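Side-chain contacts in Phi class glutathione transferase GSTF1 (Populus tremula x Populus tremuloides, PDB 4RI6), which probably transfers glutathione to halide-bearing substrates (RX), giving an S-substituted glutathione and a halide anion, a detoxification reaction: residues L23-V28 with K86-T91; H119-L122 with P127-E130; D174-S179 with Y184-R189. All coordinates share one frame; numbering follows the deposited sequence.

Overall arrangement
The three contacts follow one another along the chain. Interaction 1 ties helix 14-25 of the thioredoxin-like N-terminal domain to the loop between helices 69-79 and 93-122, which leads into the helical domain. Interactions 2 and 3 both lie in that C-terminal domain and are local turns between successive helices. Their centres are about 16 Å apart and they touch: L122 of helix 93-122 packs on Y175 and S179 of helix 164-179. Interaction 1 stands apart, with its centre about 34 Å from that of interaction 2, on the opposite side of the chain's centre, and about 26 Å from that of interaction 3. All three lie away from the glutathione site.

Interaction 1: residues L23-V28 with K86-T91; sequences LIEKDV and KSLYGT. Unlike the reference sequence in segment 86-91: K86 (reference Arg).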
ATOM      1  N   LEU A  23     -11.098  11.699   8.650  1.00 20.87           N
ATOM      2  CA  LEU A  23     -12.076  12.764   8.511  1.00 22.56           C
ATOM      3  C   LEU A  23     -12.169  13.568   9.798  1.00 22.85           C
ATOM      4  O   LEU A  23     -12.233  14.789   9.775  1.00 23.70           O
ATOM      5  CB  LEU A  23     -13.441  12.187   8.136  1.00 23.17           C
ATOM      6  CG  LEU A  23     -13.513  11.639   6.711  1.00 23.63           C
ATOM      7  CD1 LEU A  23     -14.714  10.749   6.543  1.00 23.04           C
ATOM      8  CD2 LEU A  23     -13.569  12.792   5.735  1.00 24.02           C
ATOM      9  N   ILE A  24     -12.164  12.874  10.930  1.00 22.25           N
ATOM     10  CA  ILE A  24     -12.341  13.540  12.216  1.00 22.29           C
ATOM     11  C   ILE A  24     -11.097  14.368  12.576  1.00 23.05           C
ATOM     12  O   ILE A  24     -11.220  15.515  13.003  1.00 24.22           O
ATOM     13  CB  ILE A  24     -12.654  12.523  13.315  1.00 22.39           C
ATOM     14  CG1 ILE A  24     -14.036  11.906  13.073  1.00 22.69           C
ATOM     15  CG2 ILE A  24     -12.625  13.194  14.679  1.00 22.74           C
ATOM     16  CD1 ILE A  24     -14.309  10.633  13.864  1.00 23.55           C
ATOM     17  N   GLU A  25      -9.908  13.804  12.365  1.00 23.34           N
ATOM     18  CA  GLU A  25      -8.674  14.560  12.517  1.00 23.78           C
ATOM     19  C   GLU A  25      -8.671  15.796  11.642  1.00 24.72           C
ATOM     20  O   GLU A  25      -8.182  16.851  12.051  1.00 26.36           O
ATOM     21  CB  GLU A  25      -7.464  13.690  12.170  1.00 24.09           C
ATOM     22  CG  GLU A  25      -7.135  12.625  13.217  1.00 25.44           C
ATOM     23  CD  GLU A  25      -6.376  13.153  14.439  1.00 26.38           C
ATOM     24  OE1 GLU A  25      -5.710  14.207  14.348  1.00 27.40           O
ATOM     25  OE2 GLU A  25      -6.432  12.485  15.494  1.00 25.97           O
ATOM     26  N   LYS A  26      -9.203  15.664  10.427  1.00 24.79           N
ATOM     27  CA  LYS A  26      -9.190  16.782   9.492  1.00 24.72           C
ATOM     28  C   LYS A  26     -10.387  17.711   9.633  1.00 26.72           C
ATOM     29  O   LYS A  26     -10.497  18.669   8.870  1.00 27.07           O
ATOM     30  CB  LYS A  26      -9.112  16.264   8.053  1.00 24.24           C
ATOM     31  CG  LYS A  26      -7.803  15.550   7.779  1.00 23.59           C
ATOM     32  CD  LYS A  26      -6.577  16.436   7.998  1.00 24.23           C
ATOM     33  CE  LYS A  26      -6.617  17.729   7.193  1.00 24.42           C
ATOM     34  NZ  LYS A  26      -5.361  18.530   7.319  1.00 24.16           N
ATOM     35  N   ASP A  27     -11.263  17.435  10.603  1.00 28.42           N
ATOM     36  CA  ASP A  27     -12.426  18.278  10.877  1.00 30.04           C
ATOM     37  C   ASP A  27     -13.327  18.362   9.646  1.00 29.45           C
ATOM     38  O   ASP A  27     -13.888  19.407   9.357  1.00 30.94           O
ATOM     39  CB  ASP A  27     -11.952  19.677  11.315  1.00 33.36           C
ATOM     40  CG  ASP A  27     -13.079  20.564  11.808  1.00 37.47           C
ATOM     41  OD1 ASP A  27     -14.089  20.034  12.317  1.00 38.40           O
ATOM     42  OD2 ASP A  27     -12.941  21.805  11.667  1.00 38.89           O
ATOM     43  N   VAL A  28     -13.432  17.265   8.901  1.00 28.40           N
ATOM     44  CA  VAL A  28     -14.252  17.246   7.700  1.00 29.31           C
ATOM     45  C   VAL A  28     -15.602  16.630   8.005  1.00 30.12           C
ATOM     46  O   VAL A  28     -15.674  15.463   8.382  1.00 30.39           O
ATOM     47  CB  VAL A  28     -13.583  16.464   6.578  1.00 28.88           C
ATOM     48  CG1 VAL A  28     -14.484  16.419   5.351  1.00 28.92           C
ATOM     49  CG2 VAL A  28     -12.256  17.104   6.244  1.00 29.18           C
ATOM     50  N   LYS A  86      -3.391  20.028  10.623  1.00 27.97           N
ATOM     51  CA  LYS A  86      -2.669  20.373   9.403  1.00 29.09           C
ATOM     52  C   LYS A  86      -1.475  19.463   9.133  1.00 28.55           C
ATOM     53  O   LYS A  86      -1.071  19.292   7.980  1.00 29.98           O
ATOM     54  CB  LYS A  86      -2.187  21.820   9.459  1.00 32.04           C
ATOM     55  CG  LYS A  86      -3.311  22.820   9.640  1.00 34.84           C
ATOM     56  CD  LYS A  86      -2.866  24.225   9.319  1.00 37.59           C
ATOM     57  CE  LYS A  86      -3.938  25.231   9.670  1.00 40.02           C
ATOM     58  NZ  LYS A  86      -3.581  26.596   9.203  1.00 42.05           N
ATOM     59  N   SER A  87      -0.896  18.886  10.182  1.00 27.32           N
ATOM     60  CA  SER A  87       0.343  18.135  10.031  1.00 27.32           C
ATOM     61  C   SER A  87       0.120  16.642   9.816  1.00 25.38           C
ATOM     62  O   SER A  87       1.091  15.890   9.759  1.00 25.54           O
ATOM     63  CB  SER A  87       1.231  18.317  11.258  1.00 28.23           C
ATOM     64  OG  SER A  87       0.764  17.503  12.322  1.00 30.58           O
ATOM     65  N   LEU A  88      -1.133  16.208   9.686  1.00 23.08           N
ATOM     66  CA  LEU A  88      -1.430  14.771   9.725  1.00 23.19           C
ATOM     67  C   LEU A  88      -0.631  13.984   8.685  1.00 23.01           C
ATOM     68  O   LEU A  88      -0.153  12.882   8.968  1.00 22.98           O
ATOM     69  CB  LEU A  88      -2.935  14.526   9.545  1.00 22.08           C
ATOM     70  CG  LEU A  88      -3.405  13.068   9.667  1.00 21.41           C
ATOM     71  CD1 LEU A  88      -3.129  12.483  11.065  1.00 22.15           C
ATOM     72  CD2 LEU A  88      -4.886  12.955   9.343  1.00 21.25           C
ATOM     73  N   TYR A  89      -0.482  14.549   7.491  1.00 23.20           N
ATOM     74  CA  TYR A  89       0.306  13.908   6.431  1.00 23.14           C
ATOM     75  C   TYR A  89       1.415  14.868   6.000  1.00 24.30           C
ATOM     76  O   TYR A  89       1.764  14.977   4.820  1.00 25.37           O
ATOM     77  CB  TYR A  89      -0.594  13.499   5.257  1.00 23.07           C
ATOM     78  CG  TYR A  89      -0.295  12.125   4.656  1.00 23.09           C
ATOM     79  CD1 TYR A  89       0.987  11.766   4.254  1.00 23.40           C
ATOM     80  CD2 TYR A  89      -1.314  11.196   4.474  1.00 23.58           C
ATOM     81  CE1 TYR A  89       1.240  10.522   3.695  1.00 22.89           C
ATOM     82  CE2 TYR A  89      -1.067   9.949   3.939  1.00 22.76           C
ATOM     83  CZ  TYR A  89       0.200   9.615   3.535  1.00 22.13           C
ATOM     84  OH  TYR A  89       0.406   8.369   2.979  1.00 20.92           O
ATOM     85  N   GLY A  90       1.981  15.548   6.990  1.00 25.05           N
ATOM     86  CA  GLY A  90       3.049  16.506   6.765  1.00 26.49           C
ATOM     87  C   GLY A  90       2.566  17.841   6.231  1.00 27.62           C
ATOM     88  O   GLY A  90       1.368  18.047   6.026  1.00 28.62           O
ATOM     89  N   THR A  91       3.512  18.743   5.987  1.00 27.94           N
ATOM     90  CA  THR A  91       3.193  20.080   5.492  1.00 29.26           C
ATOM     91  C   THR A  91       4.039  20.478   4.299  1.00 29.04           C
ATOM     92  O   THR A  91       3.940  21.605   3.814  1.00 30.34           O
ATOM     93  CB  THR A  91       3.403  21.129   6.578  1.00 31.44           C
ATOM     94  OG1 THR A  91       4.790  21.137   6.949  1.00 31.62           O
ATOM     95  CG2 THR A  91       2.541  20.810   7.785  1.00 31.85           C
TER
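L88 points its CD2 methyl into the angle between E25 and K26. CD2 lies 3.9 Å from CB of E25. It also lies 4.1 Å from CD of K26, so one methyl meets both side chains. K26 and L88 run obliquely to each other. The lysine does not reach out straight: it folds at chi2 and chi3 (-59° and -55°). This bend brings CD beside L88 and carries NZ on toward the loop. NZ ends 3.9 Å from CA of K86, beside the loop backbone. There the ammonium group is hydrogen-bonded to the carbonyl oxygens of K83 and N85. The residue is buried, and these two oxygens would probably favour the charged form. K86 turns its own side chain away and forms a salt bridge with D82. E25 ends helix 14-25 and K26 follows it, where the helix closes with a Schellman motif. D27 has positive phi, D27 N bonds I24 O at 3.1 Å, and V28 N bonds L23 O at 2.9 Å. The helix belongs to the thioredoxin-like N-terminal domain of the glutathione transferase fold. Segment 86-91 leads from helix 69-79 into the all-helical part. L88 reaches E25 and K26 with CG anti to its own backbone nitrogen (chi1 -176°), and it also packs on C77 and F162. The buried carboxylate of E25 bends off beyond the apolar contact. Its OE2 forms a salt bridge with R202 and a hydrogen bond with S204, while OE1 accepts a bond from N85.

Interaction 2: residues H119-L122 with P127-E130; sequences HDLL and PVDE
The CG1 methyl of V128 meets the D120 carbonyl at its oxygen, with CG1 of V128 3.4 Å from O of D120. It comes from beyond the oxygen and well out of the carbonyl plane, not over the middle of the group. This is a van der Waals contact. On the helix side, the imidazole of H119 and the carboxylate of D120 are neighbours, joined by a weak hydrogen bond. ND1 of H119 lies 3.4 Å from OD1 of D120, with a nearly straight N-H...O angle of 166°. The side-chain atom of D120 nearest the loop segment is CB, 5.0 Å from CG1 of V128. The carboxylate lies farther off and does not touch that segment. D120 instead packs on L132 and I133 of helix 130-150. V128 has a second partner in L121, whose CD2 comes within 4.2 Å of CG1. One methyl of the valine thus meets both the backbone and an apolar side chain of the helix end. CG1 of V128 is placed by a chi1 of -38°, turned off the staggered value. Around this small patch, I133 touches D120, L121 and V128 alike. The contact lies where helix 93-122 ends and the chain turns back toward helix 130-150, in the C-terminal domain of the glutathione transferase fold. D129 occupies the N-cap position of the second helix. Its OD1 makes weak bonds to the backbone nitrogens of A131 and L132. Those amides would probably favour an ionised D129. Across the contact there is no hydrogen bond. A methyl rests against a carbonyl oxygen and a leucine methyl, so van der Waals packing, with little directional preference, joins the segments.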
ATOM      1  N   HIS A 119      -9.077 -10.872  10.802  1.00 20.31           N
ATOM      2  CA  HIS A 119     -10.116 -11.553  10.061  1.00 20.91           C
ATOM      3  C   HIS A 119     -10.369 -12.960  10.605  1.00 20.76           C
ATOM      4  O   HIS A 119     -11.506 -13.332  10.867  1.00 21.39           O
ATOM      5  CB  HIS A 119      -9.788 -11.641   8.574  1.00 21.89           C
ATOM      6  CG  HIS A 119     -10.859 -12.334   7.814  1.00 24.74           C
ATOM      7  ND1 HIS A 119     -10.812 -13.676   7.517  1.00 27.07           N
ATOM      8  CD2 HIS A 119     -12.074 -11.898   7.414  1.00 26.15           C
ATOM      9  CE1 HIS A 119     -11.921 -14.020   6.889  1.00 27.40           C
ATOM     10  NE2 HIS A 119     -12.707 -12.961   6.821  1.00 28.59           N
ATOM     11  N   ASP A 120      -9.313 -13.738  10.810  1.00 20.49           N
ATOM     12  CA  ASP A 120      -9.506 -15.127  11.201  1.00 21.69           C
ATOM     13  C   ASP A 120     -10.082 -15.253  12.603  1.00 23.03           C
ATOM     14  O   ASP A 120     -10.855 -16.166  12.870  1.00 24.10           O
ATOM     15  CB  ASP A 120      -8.197 -15.893  11.099  1.00 23.61           C
ATOM     16  CG  ASP A 120      -7.762 -16.099   9.657  1.00 25.78           C
ATOM     17  OD1 ASP A 120      -8.588 -15.884   8.734  1.00 26.77           O
ATOM     18  OD2 ASP A 120      -6.598 -16.478   9.434  1.00 27.53           O
ATOM     19  N   LEU A 121      -9.719 -14.322  13.486  1.00 22.64           N
ATOM     20  CA  LEU A 121     -10.162 -14.386  14.872  1.00 21.47           C
ATOM     21  C   LEU A 121     -11.498 -13.721  15.157  1.00 23.75           C
ATOM     22  O   LEU A 121     -12.151 -14.089  16.132  1.00 26.16           O
ATOM     23  CB  LEU A 121      -9.119 -13.752  15.795  1.00 20.63           C
ATOM     24  CG  LEU A 121      -7.771 -14.451  15.831  1.00 21.40           C
ATOM     25  CD1 LEU A 121      -6.766 -13.584  16.528  1.00 21.52           C
ATOM     26  CD2 LEU A 121      -7.926 -15.769  16.554  1.00 22.26           C
ATOM     27  N   LEU A 122     -11.899 -12.754  14.337  1.00 22.82           N
ATOM     28  CA  LEU A 122     -13.084 -11.947  14.633  1.00 22.54           C
ATOM     29  C   LEU A 122     -14.148 -11.885  13.547  1.00 23.32           C
ATOM     30  O   LEU A 122     -15.293 -11.522  13.854  1.00 24.86           O
ATOM     31  CB  LEU A 122     -12.659 -10.521  14.961  1.00 22.70           C
ATOM     32  CG  LEU A 122     -11.756 -10.420  16.195  1.00 23.23           C
ATOM     33  CD1 LEU A 122     -11.196  -9.021  16.315  1.00 22.74           C
ATOM     34  CD2 LEU A 122     -12.497 -10.811  17.456  1.00 24.65           C
ATOM     35  N   PRO A 127     -13.752 -22.233  11.409  1.00 26.03           N
ATOM     36  CA  PRO A 127     -12.862 -22.213  12.579  1.00 27.81           C
ATOM     37  C   PRO A 127     -11.492 -21.679  12.242  1.00 29.17           C
ATOM     38  O   PRO A 127     -11.083 -21.670  11.080  1.00 29.64           O
ATOM     39  CB  PRO A 127     -12.789 -23.688  13.002  1.00 27.71           C
ATOM     40  CG  PRO A 127     -14.091 -24.285  12.495  1.00 27.57           C
ATOM     41  CD  PRO A 127     -14.320 -23.576  11.170  1.00 26.73           C
ATOM     42  N   VAL A 128     -10.765 -21.248  13.257  1.00 29.00           N
ATOM     43  CA  VAL A 128      -9.429 -20.762  12.991  1.00 31.01           C
ATOM     44  C   VAL A 128      -8.509 -21.955  12.806  1.00 31.07           C
ATOM     45  O   VAL A 128      -8.758 -23.061  13.307  1.00 31.16           O
ATOM     46  CB  VAL A 128      -8.882 -19.821  14.108  1.00 34.85           C
ATOM     47  CG1 VAL A 128      -9.989 -18.913  14.648  1.00 35.98           C
ATOM     48  CG2 VAL A 128      -8.225 -20.610  15.232  1.00 35.80           C
ATOM     49  N   ASP A 129      -7.475 -21.716  12.023  1.00 31.95           N
ATOM     50  CA  ASP A 129      -6.385 -22.636  11.832  1.00 32.92           C
ATOM     51  C   ASP A 129      -5.240 -22.125  12.716  1.00 31.36           C
ATOM     52  O   ASP A 129      -4.641 -21.097  12.417  1.00 30.38           O
ATOM     53  CB  ASP A 129      -6.007 -22.679  10.355  1.00 35.24           C
ATOM     54  CG  ASP A 129      -4.771 -23.516  10.075  1.00 37.14           C
ATOM     55  OD1 ASP A 129      -4.105 -23.983  11.022  1.00 37.31           O
ATOM     56  OD2 ASP A 129      -4.457 -23.690   8.885  1.00 38.21           O
ATOM     57  N   GLU A 130      -4.967 -22.821  13.814  1.00 31.69           N
ATOM     58  CA  GLU A 130      -4.035 -22.302  14.818  1.00 31.36           C
ATOM     59  C   GLU A 130      -2.592 -22.281  14.318  1.00 30.42           C
ATOM     60  O   GLU A 130      -1.771 -21.506  14.810  1.00 28.95           O
ATOM     61  CB  GLU A 130      -4.123 -23.115  16.112  1.00 33.60           C
ATOM     62  CG  GLU A 130      -5.409 -22.894  16.905  1.00 35.69           C
ATOM     63  CD  GLU A 130      -5.537 -21.498  17.513  1.00 37.87           C
ATOM     64  OE1 GLU A 130      -4.555 -20.726  17.541  1.00 38.71           O
ATOM     65  OE2 GLU A 130      -6.650 -21.176  17.979  1.00 39.16           O
TER

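Interaction 3: residues D174-S179 with Y184-R189; sequences DYLVNS and YLFTSR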
ATOM      1  N   ASP A 174      -6.182  -2.040  17.195  1.00 18.42           N
ATOM      2  CA  ASP A 174      -7.173  -1.929  18.255  1.00 19.38           C
ATOM      3  C   ASP A 174      -7.945  -3.235  18.369  1.00 20.11           C
ATOM      4  O   ASP A 174      -8.244  -3.691  19.474  1.00 20.54           O
ATOM      5  CB  ASP A 174      -8.129  -0.745  18.001  1.00 20.56           C
ATOM      6  CG  ASP A 174      -8.881  -0.311  19.269  1.00 24.39           C
ATOM      7  OD1 ASP A 174      -9.843  -0.996  19.628  1.00 25.28           O
ATOM      8  OD2 ASP A 174      -8.501   0.686  19.927  1.00 26.24           O
ATOM      9  N   TYR A 175      -8.248  -3.869  17.237  1.00 19.36           N
ATOM     10  CA  TYR A 175      -8.961  -5.135  17.323  1.00 18.95           C
ATOM     11  C   TYR A 175      -8.088  -6.196  17.991  1.00 18.90           C
ATOM     12  O   TYR A 175      -8.571  -6.972  18.818  1.00 19.17           O
ATOM     13  CB  TYR A 175      -9.407  -5.610  15.941  1.00 19.04           C
ATOM     14  CG  TYR A 175     -10.790  -5.146  15.508  1.00 19.75           C
ATOM     15  CD1 TYR A 175     -11.916  -5.438  16.257  1.00 20.03           C
ATOM     16  CD2 TYR A 175     -10.965  -4.453  14.316  1.00 18.93           C
ATOM     17  CE1 TYR A 175     -13.175  -5.024  15.834  1.00 20.12           C
ATOM     18  CE2 TYR A 175     -12.214  -4.039  13.889  1.00 18.80           C
ATOM     19  CZ  TYR A 175     -13.320  -4.337  14.655  1.00 19.95           C
ATOM     20  OH  TYR A 175     -14.586  -3.954  14.264  1.00 20.90           O
ATOM     21  N   LEU A 176      -6.806  -6.243  17.648  1.00 18.09           N
ATOM     22  CA  LEU A 176      -5.938  -7.238  18.266  1.00 18.87           C
ATOM     23  C   LEU A 176      -5.797  -6.979  19.766  1.00 19.99           C
ATOM     24  O   LEU A 176      -5.908  -7.907  20.566  1.00 21.20           O
ATOM     25  CB  LEU A 176      -4.558  -7.258  17.594  1.00 18.81           C
ATOM     26  CG  LEU A 176      -4.610  -7.803  16.162  1.00 19.09           C
ATOM     27  CD1 LEU A 176      -3.263  -7.673  15.487  1.00 19.06           C
ATOM     28  CD2 LEU A 176      -5.102  -9.273  16.138  1.00 21.04           C
ATOM     29  N   VAL A 177      -5.575  -5.727  20.154  1.00 19.49           N
ATOM     30  CA  VAL A 177      -5.351  -5.419  21.571  1.00 21.13           C
ATOM     31  C   VAL A 177      -6.602  -5.642  22.419  1.00 22.04           C
ATOM     32  O   VAL A 177      -6.515  -6.163  23.530  1.00 24.06           O
ATOM     33  CB  VAL A 177      -4.838  -3.963  21.753  1.00 21.63           C
ATOM     34  CG1 VAL A 177      -4.795  -3.558  23.207  1.00 23.25           C
ATOM     35  CG2 VAL A 177      -3.444  -3.830  21.177  1.00 21.33           C
ATOM     36  N   ASN A 178      -7.762  -5.246  21.906  1.00 21.07           N
ATOM     37  CA  ASN A 178      -8.951  -5.153  22.751  1.00 22.74           C
ATOM     38  C   ASN A 178      -9.971  -6.243  22.523  1.00 22.99           C
ATOM     39  O   ASN A 178     -10.888  -6.399  23.332  1.00 24.83           O
ATOM     40  CB  ASN A 178      -9.617  -3.803  22.552  1.00 24.49           C
ATOM     41  CG  ASN A 178      -8.735  -2.668  22.972  1.00 27.00           C
ATOM     42  OD1 ASN A 178      -8.440  -1.778  22.182  1.00 28.08           O
ATOM     43  ND2 ASN A 178      -8.280  -2.706  24.211  1.00 27.35           N
ATOM     44  N   SER A 179      -9.820  -6.999  21.433  1.00 23.13           N
ATOM     45  CA  SER A 179     -10.824  -8.009  21.091  1.00 23.94           C
ATOM     46  C   SER A 179     -10.251  -9.411  20.848  1.00 23.85           C
ATOM     47  O   SER A 179     -10.997 -10.325  20.517  1.00 24.00           O
ATOM     48  CB  SER A 179     -11.617  -7.550  19.861  1.00 25.05           C
ATOM     49  OG  SER A 179     -12.322  -6.347  20.154  1.00 26.71           O
ATOM     50  N   TYR A 184      -0.825  -8.988  23.811  1.00 21.92           N
ATOM     51  CA  TYR A 184       0.551  -9.059  24.313  1.00 21.16           C
ATOM     52  C   TYR A 184       1.588  -8.646  23.254  1.00 19.58           C
ATOM     53  O   TYR A 184       2.681  -8.198  23.587  1.00 19.42           O
ATOM     54  CB  TYR A 184       0.884 -10.477  24.816  1.00 21.31           C
ATOM     55  CG  TYR A 184       0.963 -11.552  23.746  1.00 21.34           C
ATOM     56  CD1 TYR A 184       2.147 -11.813  23.061  1.00 22.17           C
ATOM     57  CD2 TYR A 184      -0.145 -12.313  23.416  1.00 21.53           C
ATOM     58  CE1 TYR A 184       2.212 -12.793  22.079  1.00 22.95           C
ATOM     59  CE2 TYR A 184      -0.078 -13.300  22.438  1.00 23.82           C
ATOM     60  CZ  TYR A 184       1.098 -13.539  21.777  1.00 24.62           C
ATOM     61  OH  TYR A 184       1.167 -14.521  20.799  1.00 27.30           O
ATOM     62  N   LEU A 185       1.259  -8.809  21.977  1.00 18.75           N
ATOM     63  CA  LEU A 185       2.190  -8.424  20.921  1.00 18.75           C
ATOM     64  C   LEU A 185       2.561  -6.953  21.027  1.00 18.74           C
ATOM     65  O   LEU A 185       3.713  -6.564  20.775  1.00 18.73           O
ATOM     66  CB  LEU A 185       1.598  -8.717  19.533  1.00 19.11           C
ATOM     67  CG  LEU A 185       1.488 -10.186  19.164  1.00 20.33           C
ATOM     68  CD1 LEU A 185       0.605 -10.355  17.958  1.00 21.67           C
ATOM     69  CD2 LEU A 185       2.892 -10.767  18.913  1.00 21.70           C
ATOM     70  N   PHE A 186       1.583  -6.150  21.432  1.00 18.61           N
ATOM     71  CA  PHE A 186       1.768  -4.716  21.608  1.00 18.76           C
ATOM     72  C   PHE A 186       2.170  -4.378  23.045  1.00 19.34           C
ATOM     73  O   PHE A 186       3.093  -3.596  23.273  1.00 20.74           O
ATOM     74  CB  PHE A 186       0.481  -3.982  21.236  1.00 18.78           C
ATOM     75  CG  PHE A 186       0.093  -4.149  19.785  1.00 18.01           C
ATOM     76  CD1 PHE A 186      -0.578  -5.281  19.342  1.00 18.06           C
ATOM     77  CD2 PHE A 186       0.417  -3.173  18.858  1.00 19.02           C
ATOM     78  CE1 PHE A 186      -0.924  -5.418  17.991  1.00 18.15           C
ATOM     79  CE2 PHE A 186       0.077  -3.309  17.525  1.00 18.87           C
ATOM     80  CZ  PHE A 186      -0.593  -4.426  17.095  1.00 18.39           C
ATOM     81  N   THR A 187       1.498  -4.988  24.015  1.00 19.05           N
ATOM     82  CA  THR A 187       1.651  -4.536  25.397  1.00 21.28           C
ATOM     83  C   THR A 187       2.931  -5.054  26.050  1.00 21.19           C
ATOM     84  O   THR A 187       3.379  -4.462  27.015  1.00 23.17           O
ATOM     85  CB  THR A 187       0.443  -4.936  26.278  1.00 23.41           C
ATOM     86  OG1 THR A 187       0.349  -6.363  26.363  1.00 24.33           O
ATOM     87  CG2 THR A 187      -0.849  -4.365  25.700  1.00 23.72           C
ATOM     88  N   SER A 188       3.532  -6.131  25.514  1.00 20.83           N
ATOM     89  CA  SER A 188       4.770  -6.704  26.077  1.00 20.36           C
ATOM     90  C   SER A 188       6.040  -6.006  25.587  1.00 20.62           C
ATOM     91  O   SER A 188       7.141  -6.282  26.077  1.00 23.17           O
ATOM     92  CB  SER A 188       4.884  -8.192  25.760  1.00 21.80           C
ATOM     93  OG  SER A 188       5.213  -8.408  24.395  1.00 23.23           O
ATOM     94  N   ARG A 189       5.873  -5.089  24.650  1.00 19.07           N
ATOM     95  CA  ARG A 189       6.974  -4.323  24.068  1.00 18.88           C
ATOM     96  C   ARG A 189       6.845  -2.887  24.576  1.00 19.28           C
ATOM     97  O   ARG A 189       5.889  -2.200  24.259  1.00 20.59           O
ATOM     98  CB  ARG A 189       6.902  -4.392  22.537  1.00 18.46           C
ATOM     99  CG  ARG A 189       7.305  -5.744  21.984  1.00 19.10           C
ATOM    100  CD  ARG A 189       7.029  -5.883  20.472  1.00 18.72           C
ATOM    101  NE  ARG A 189       7.611  -7.132  20.010  1.00 18.42           N
ATOM    102  CZ  ARG A 189       7.061  -8.330  20.165  1.00 19.08           C
ATOM    103  NH1 ARG A 189       5.836  -8.462  20.657  1.00 19.47           N
ATOM    104  NH2 ARG A 189       7.747  -9.401  19.841  1.00 18.51           N
TER
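V177 sets its CG2 methyl against the ring of F186. CG2 is 3.7 Å from CD1 and 3.8 Å from CG, and it approaches the ring obliquely. L176 meets the same ring further out, with its CB and CD1 each 4.1 Å from CE1. The L176 and F186 side chains cross at about a right angle. F186 holds its ring beside the two residues with CG anti to its carbonyl carbon (chi1 -63°). In the next shell, L176 packs on S114, V118 and L140, V177 on W196, and F186 on V192. Bonds within segment 184-189 hold the short helix 184-187 in shape. The oxygen of Y184 is gripped from opposite faces of its plane: by OG of S188 at 2.7 Å and by the backbone nitrogen of S188. R189 folds back so that NH1 reaches L185 O at 2.9 Å, on a lone pair. Its NE forms a salt bridge with D145 of helix 130-150. R189 is also the N-cap residue of helix 190-200. Helix 184-187 is thus a short link between helices 164-179 and 190-200, packed into the helical bundle of the glutathione transferase C-terminal domain.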